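Local structure of putative methyltransferase protein (Bacteroides fragilis, 5BP9) at residues Leu66-Ser71 against Asp76-Lys81; Arg148-Asn151 against Arg156-Ala159. The protein binds S-adenosyl-L-homocysteine in the crystal and is probably an S-adenosylmethionine-dependent methyltransferase whose substrate is not established. All coordinates share one frame; numbering follows the deposited sequence. Where two conformers were deposited one is given.

Interaction 1: residues Leu66-Ser71 against Asp76-Lys81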
loop_
_atom_site.group_PDB
_atom_site.type_symbol
_atom_site.label_atom_id
_atom_site.label_comp_id
_atom_site.label_asym_id
_atom_site.label_seq_id
_atom_site.Cartn_x
_atom_site.Cartn_y
_atom_site.Cartn_z
ATOM N N LEU A 66 17.924 -3.511 1.002
ATOM C CA LEU A 66 16.808 -3.479 1.941
ATOM C C LEU A 66 16.382 -4.922 2.186
ATOM O O LEU A 66 15.825 -5.562 1.315
ATOM C CB LEU A 66 15.661 -2.620 1.389
ATOM C CG LEU A 66 14.400 -2.523 2.248
ATOM C CD1 LEU A 66 14.701 -1.954 3.645
ATOM C CD2 LEU A 66 13.363 -1.698 1.490
ATOM N N ARG A 67 16.601 -5.392 3.405
ATOM C CA ARG A 67 16.407 -6.794 3.766
ATOM C C ARG A 67 15.032 -6.957 4.415
ATOM O O ARG A 67 14.626 -6.094 5.214
ATOM C CB ARG A 67 17.504 -7.250 4.718
ATOM C CG ARG A 67 18.905 -7.121 4.108
ATOM C CD ARG A 67 20.028 -7.211 5.121
ATOM N NE ARG A 67 20.123 -8.544 5.706
ATOM C CZ ARG A 67 20.944 -8.862 6.709
ATOM N NH1 ARG A 67 21.730 -7.935 7.261
ATOM N NH2 ARG A 67 20.947 -10.105 7.181
ATOM N N VAL A 68 14.363 -8.079 4.099
ATOM C CA VAL A 68 13.012 -8.370 4.601
ATOM C C VAL A 68 12.989 -9.746 5.233
ATOM O O VAL A 68 13.357 -10.733 4.586
ATOM C CB VAL A 68 11.951 -8.372 3.483
ATOM C CG1 VAL A 68 10.545 -8.453 4.062
ATOM C CG2 VAL A 68 12.051 -7.130 2.631
ATOM N N PHE A 69 12.549 -9.788 6.483
ATOM C CA PHE A 69 12.415 -11.012 7.268
ATOM C C PHE A 69 10.934 -11.275 7.532
ATOM O O PHE A 69 10.122 -10.365 7.480
ATOM C CB PHE A 69 13.163 -10.907 8.597
ATOM C CG PHE A 69 14.633 -10.613 8.480
ATOM C CD1 PHE A 69 15.085 -9.309 8.372
ATOM C CD2 PHE A 69 15.565 -11.634 8.591
ATOM C CE1 PHE A 69 16.437 -9.021 8.291
ATOM C CE2 PHE A 69 16.915 -11.347 8.538
ATOM C CZ PHE A 69 17.342 -10.041 8.360
ATOM N N SER A 70 10.596 -12.523 7.853
ATOM C CA SER A 70 9.218 -12.907 8.110
ATOM C C SER A 70 9.174 -14.153 8.961
ATOM O O SER A 70 10.082 -14.979 8.885
ATOM C CB SER A 70 8.554 -13.200 6.771
ATOM O OG SER A 70 7.271 -13.756 6.895
ATOM N N SER A 71 8.102 -14.311 9.738
ATOM C CA SER A 71 7.926 -15.580 10.460
ATOM C C SER A 71 7.525 -16.732 9.518
ATOM O O SER A 71 7.706 -17.892 9.882
ATOM C CB SER A 71 6.916 -15.447 11.599
ATOM O OG SER A 71 5.601 -15.414 11.107
ATOM N N ASP A 76 14.761 -12.280 2.482
ATOM C CA ASP A 76 14.835 -11.824 1.102
ATOM C C ASP A 76 15.248 -10.359 1.084
ATOM O O ASP A 76 15.573 -9.796 2.124
ATOM C CB ASP A 76 13.477 -11.991 0.398
ATOM C CG ASP A 76 13.616 -12.284 -1.107
ATOM O OD1 ASP A 76 14.620 -11.857 -1.750
ATOM O OD2 ASP A 76 12.712 -12.935 -1.652
ATOM N N GLU A 77 15.232 -9.770 -0.111
ATOM C CA GLU A 77 15.482 -8.348 -0.325
ATOM C C GLU A 77 14.360 -7.696 -1.147
ATOM O O GLU A 77 13.680 -8.366 -1.943
ATOM C CB GLU A 77 16.811 -8.164 -1.045
ATOM C CG GLU A 77 18.014 -8.630 -0.233
ATOM C CD GLU A 77 19.345 -8.488 -0.964
ATOM O OE1 GLU A 77 19.350 -7.967 -2.110
ATOM O OE2 GLU A 77 20.391 -8.900 -0.365
ATOM N N ILE A 78 14.195 -6.388 -0.933
ATOM C CA ILE A 78 13.330 -5.541 -1.724
ATOM C C ILE A 78 14.252 -4.658 -2.566
ATOM O O ILE A 78 14.946 -3.816 -2.017
ATOM C CB ILE A 78 12.415 -4.657 -0.847
ATOM C CG1 ILE A 78 11.384 -5.513 -0.121
ATOM C CG2 ILE A 78 11.700 -3.630 -1.713
ATOM C CD1 ILE A 78 10.686 -4.795 1.022
ATOM N N PRO A 79 14.286 -4.847 -3.899
ATOM C CA PRO A 79 15.217 -4.020 -4.709
ATOM C C PRO A 79 14.918 -2.525 -4.617
ATOM O O PRO A 79 13.765 -2.124 -4.833
ATOM C CB PRO A 79 15.002 -4.539 -6.137
ATOM C CG PRO A 79 14.492 -5.929 -5.956
ATOM C CD PRO A 79 13.648 -5.899 -4.712
ATOM N N VAL A 80 15.935 -1.723 -4.311
ATOM C CA VAL A 80 15.715 -0.295 -3.960
ATOM C C VAL A 80 15.465 0.569 -5.196
ATOM O O VAL A 80 14.601 1.432 -5.185
ATOM C CB VAL A 80 16.846 0.323 -3.097
ATOM C CG1 VAL A 80 16.561 1.791 -2.746
ATOM C CG2 VAL A 80 17.000 -0.441 -1.774
ATOM N N LYS A 81 16.199 0.323 -6.278
ATOM C CA LYS A 81 15.948 1.058 -7.524
ATOM C C LYS A 81 14.477 0.931 -7.988
ATOM O O LYS A 81 13.901 1.900 -8.497
ATOM C CB LYS A 81 16.922 0.577 -8.612
HETATM O O HOH W 1 17.522 -4.234 -1.783
#

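Interaction 2: residues Arg148-Asn151 against Arg156-Ala159. With SAH (S-adenosyl-L-homocysteine), chain D.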
loop_
_atom_site.group_PDB
_atom_site.type_symbol
_atom_site.label_atom_id
_atom_site.label_comp_id
_atom_site.label_asym_id
_atom_site.label_seq_id
_atom_site.Cartn_x
_atom_site.Cartn_y
_atom_site.Cartn_z
ATOM N N ARG A 148 2.494 14.135 2.972
ATOM C CA ARG A 148 2.282 14.278 4.406
ATOM C C ARG A 148 2.648 13.005 5.141
ATOM O O ARG A 148 2.415 11.886 4.636
ATOM C CB ARG A 148 0.820 14.576 4.707
ATOM C CG ARG A 148 0.268 15.819 4.029
ATOM C CD ARG A 148 -1.254 15.817 4.156
ATOM N NE ARG A 148 -1.640 15.932 5.541
ATOM C CZ ARG A 148 -2.891 16.097 5.953
ATOM N NH1 ARG A 148 -3.898 16.133 5.073
ATOM N NH2 ARG A 148 -3.131 16.198 7.257
ATOM N N GLN A 149 3.230 13.176 6.328
ATOM C CA GLN A 149 3.510 12.061 7.229
ATOM C C GLN A 149 2.305 11.886 8.156
ATOM O O GLN A 149 2.151 12.593 9.154
ATOM C CB GLN A 149 4.796 12.264 8.036
ATOM C CG GLN A 149 5.229 10.985 8.738
ATOM C CD GLN A 149 6.261 11.191 9.798
ATOM O OE1 GLN A 149 6.577 12.321 10.186
ATOM N NE2 GLN A 149 6.765 10.099 10.316
ATOM N N VAL A 150 1.451 10.941 7.766
ATOM C CA VAL A 150 0.274 10.642 8.545
ATOM C C VAL A 150 -0.166 9.203 8.262
ATOM O O VAL A 150 0.028 8.659 7.174
ATOM C CB VAL A 150 -0.834 11.694 8.307
ATOM C CG1 VAL A 150 -1.310 11.638 6.861
ATOM C CG2 VAL A 150 -1.982 11.537 9.316
ATOM N N ASN A 151 -0.682 8.595 9.323
ATOM C CA ASN A 151 -1.223 7.236 9.277
ATOM C C ASN A 151 -2.648 7.310 8.722
ATOM O O ASN A 151 -3.457 8.087 9.225
ATOM C CB ASN A 151 -1.233 6.643 10.689
ATOM C CG ASN A 151 -1.507 5.149 10.714
ATOM O OD1 ASN A 151 -2.445 4.665 10.084
ATOM N ND2 ASN A 151 -0.707 4.416 11.475
ATOM N N ARG A 156 -7.626 11.927 13.337
ATOM C CA ARG A 156 -7.495 13.336 12.959
ATOM C C ARG A 156 -7.284 13.571 11.460
ATOM O O ARG A 156 -7.337 14.704 11.021
ATOM C CB ARG A 156 -6.339 14.005 13.726
ATOM C CG ARG A 156 -6.394 13.893 15.249
ATOM C CD ARG A 156 -5.027 14.190 15.865
ATOM N NE ARG A 156 -3.988 13.252 15.416
ATOM C CZ ARG A 156 -2.681 13.381 15.649
ATOM N NH1 ARG A 156 -2.212 14.416 16.345
ATOM N NH2 ARG A 156 -1.828 12.465 15.185
ATOM N N PHE A 157 -7.008 12.522 10.681
ATOM C CA PHE A 157 -6.808 12.653 9.232
ATOM C C PHE A 157 -8.182 12.731 8.579
ATOM O O PHE A 157 -8.947 11.745 8.565
ATOM C CB PHE A 157 -6.006 11.458 8.674
ATOM C CG PHE A 157 -5.888 11.433 7.169
ATOM C CD1 PHE A 157 -5.478 12.565 6.456
ATOM C CD2 PHE A 157 -6.135 10.261 6.456
ATOM C CE1 PHE A 157 -5.366 12.545 5.076
ATOM C CE2 PHE A 157 -6.032 10.241 5.074
ATOM C CZ PHE A 157 -5.640 11.385 4.384
ATOM N N ALA A 158 -8.496 13.903 8.045
ATOM C CA ALA A 158 -9.828 14.184 7.516
ATOM C C ALA A 158 -9.647 14.996 6.264
ATOM O O ALA A 158 -9.045 16.075 6.300
ATOM C CB ALA A 158 -10.659 14.959 8.537
ATOM N N ALA A 159 -10.137 14.434 5.175
ATOM C CA ALA A 159 -10.083 14.991 3.826
ATOM C C ALA A 159 -10.929 14.063 2.980
ATOM O O ALA A 159 -11.204 12.946 3.404
ATOM C CB ALA A 159 -8.661 15.065 3.307
HETATM N N SAH D . 3.104 2.530 -2.637
HETATM C CA SAH D . 4.616 2.456 -2.598
HETATM C CB SAH D . 5.184 1.805 -1.328
HETATM C CG SAH D . 4.620 0.431 -0.965
HETATM S SD SAH D . 5.313 -0.145 0.558
HETATM C C SAH D . 5.139 1.708 -3.793
HETATM O O SAH D . 4.374 1.175 -4.590
HETATM O OXT SAH D . 6.341 1.598 -4.029
HETATM C "C5'" SAH D . 4.045 0.279 1.725
HETATM C "C4'" SAH D . 4.160 1.714 2.224
HETATM O "O4'" SAH D . 3.035 1.976 3.090
HETATM C "C3'" SAH D . 5.403 2.051 3.043
HETATM O "O3'" SAH D . 6.040 3.233 2.505
HETATM C "C2'" SAH D . 4.875 2.250 4.460
HETATM O "O2'" SAH D . 5.636 3.113 5.282
HETATM C "C1'" SAH D . 3.472 2.755 4.214
HETATM N N9 SAH D . 2.486 2.573 5.291
HETATM C C8 SAH D . 2.338 1.487 6.068
HETATM N N7 SAH D . 1.346 1.559 6.904
HETATM C C5 SAH D . 0.777 2.789 6.640
HETATM C C6 SAH D . -0.315 3.481 7.185
HETATM N N6 SAH D . -1.087 2.979 8.163
HETATM N N1 SAH D . -0.612 4.714 6.689
HETATM C C2 SAH D . 0.168 5.222 5.711
HETATM N N3 SAH D . 1.228 4.644 5.120
HETATM C C4 SAH D . 1.497 3.427 5.634
HETATM O O HOH W 2 -6.184 15.919 8.101
#

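Interaction 1: residues Leu66-Ser71 against Asp76-Lys81
Leu66 and Ile78 lie side by side and point the same way on one face of an antiparallel beta hairpin, formed by strands 66-69 and 76-78. The CD2 methyl of Leu66 rests 3.9 Å from CB of Ile78 and also approaches its CG2 and CD1. With CG of Leu66 anti to the backbone N (chi1 178°), the branch runs along Ile78, while Leu66 CB meets CG2 of Val80 at 4.1 Å. Val68 shares this face. Helix 49-60 covers the same face, Met50 touching both Leu66 and Ile78, and Ile78 also lines the pocket that holds the bound polyether ETE. Arg67 and Glu77 project from the other face as a non-hydrogen-bonded pair; Arg67 NE is salt-bridged to Glu75 and Glu77 OE1 to Arg65. Val68 and Asp76 form a hydrogen-bonded pair: Val68 N reaches Asp76 O at 2.9 Å from above the carbonyl plane, and Asp76 N returns to Val68 O at 3.0 Å within that carbonyl's plane. Ile78 N gives a nearly straight bond to Leu66 O (2.9 Å). Beyond it a water bridges the strands, accepting from Leu66 N at 2.9 Å and donating to Ile78 O at 2.6 Å.

Interaction 2: residues Arg148-Asn151 against Arg156-Ala159
Phe157 turns its ring toward segment 148-151 and meets two side chains there, Arg148 and Val150. The arginine chain, bent at chi3 (65°), brings NH1 of Arg148 to the ring's edge, in its plane, 3.9 Å from CE1 of Phe157. The guanidinium and ring planes stand 80° apart, and CD1 of Phe157 lies over one face of the guanidinium; with the cation at the rim, this is an edge approach and not a cation-pi stack. Arg148 NH2 donates to a water at 3.2 Å, which also accepts from Ala158 N at 3.1 Å and thereby joins the arginine side chain to the backbone of 156-159. In the conformer given, Val150 crosses Phe157 at about a right angle, its CG2 4.1 Å from Phe157 CB. Ile129 of strand 125-130 touches both side chains, placing the contact against the neighbouring strand. The CB of Asn151 points away from 156-159, and its OD1 accepts a weak, bent bond from N6 of the SAH adenine (2.9 Å) as well as one from Phe153 N. Residues 148-151 thus run from the edge strand of a Rossmann-like methyltransferase sheet into the loop that contacts the adenine amino group.

In the fold
Interaction 1 and interaction 2 do not touch: their centres are 27 Å apart and their nearest atoms about 16 Å. Interaction 1 lies at the outer end of a four-stranded antiparallel sheet, whereas interaction 2 joins the end of 147-149, an edge strand of the mixed seven-stranded sheet, to the loop leading to strand 161-166. Interaction 1 borders the ETE pocket and interaction 2 the SAH pocket. The side chain of Ile78 is about 4 Å from the bound ETE and about 8 Å from that of Arg85, a residue that binds SAH, whereas Asn151 contacts the adenine directly. The SAH-binding Asp130 has its side chain about 11 Å from that of Leu66 and about 8 Å from that of Val150.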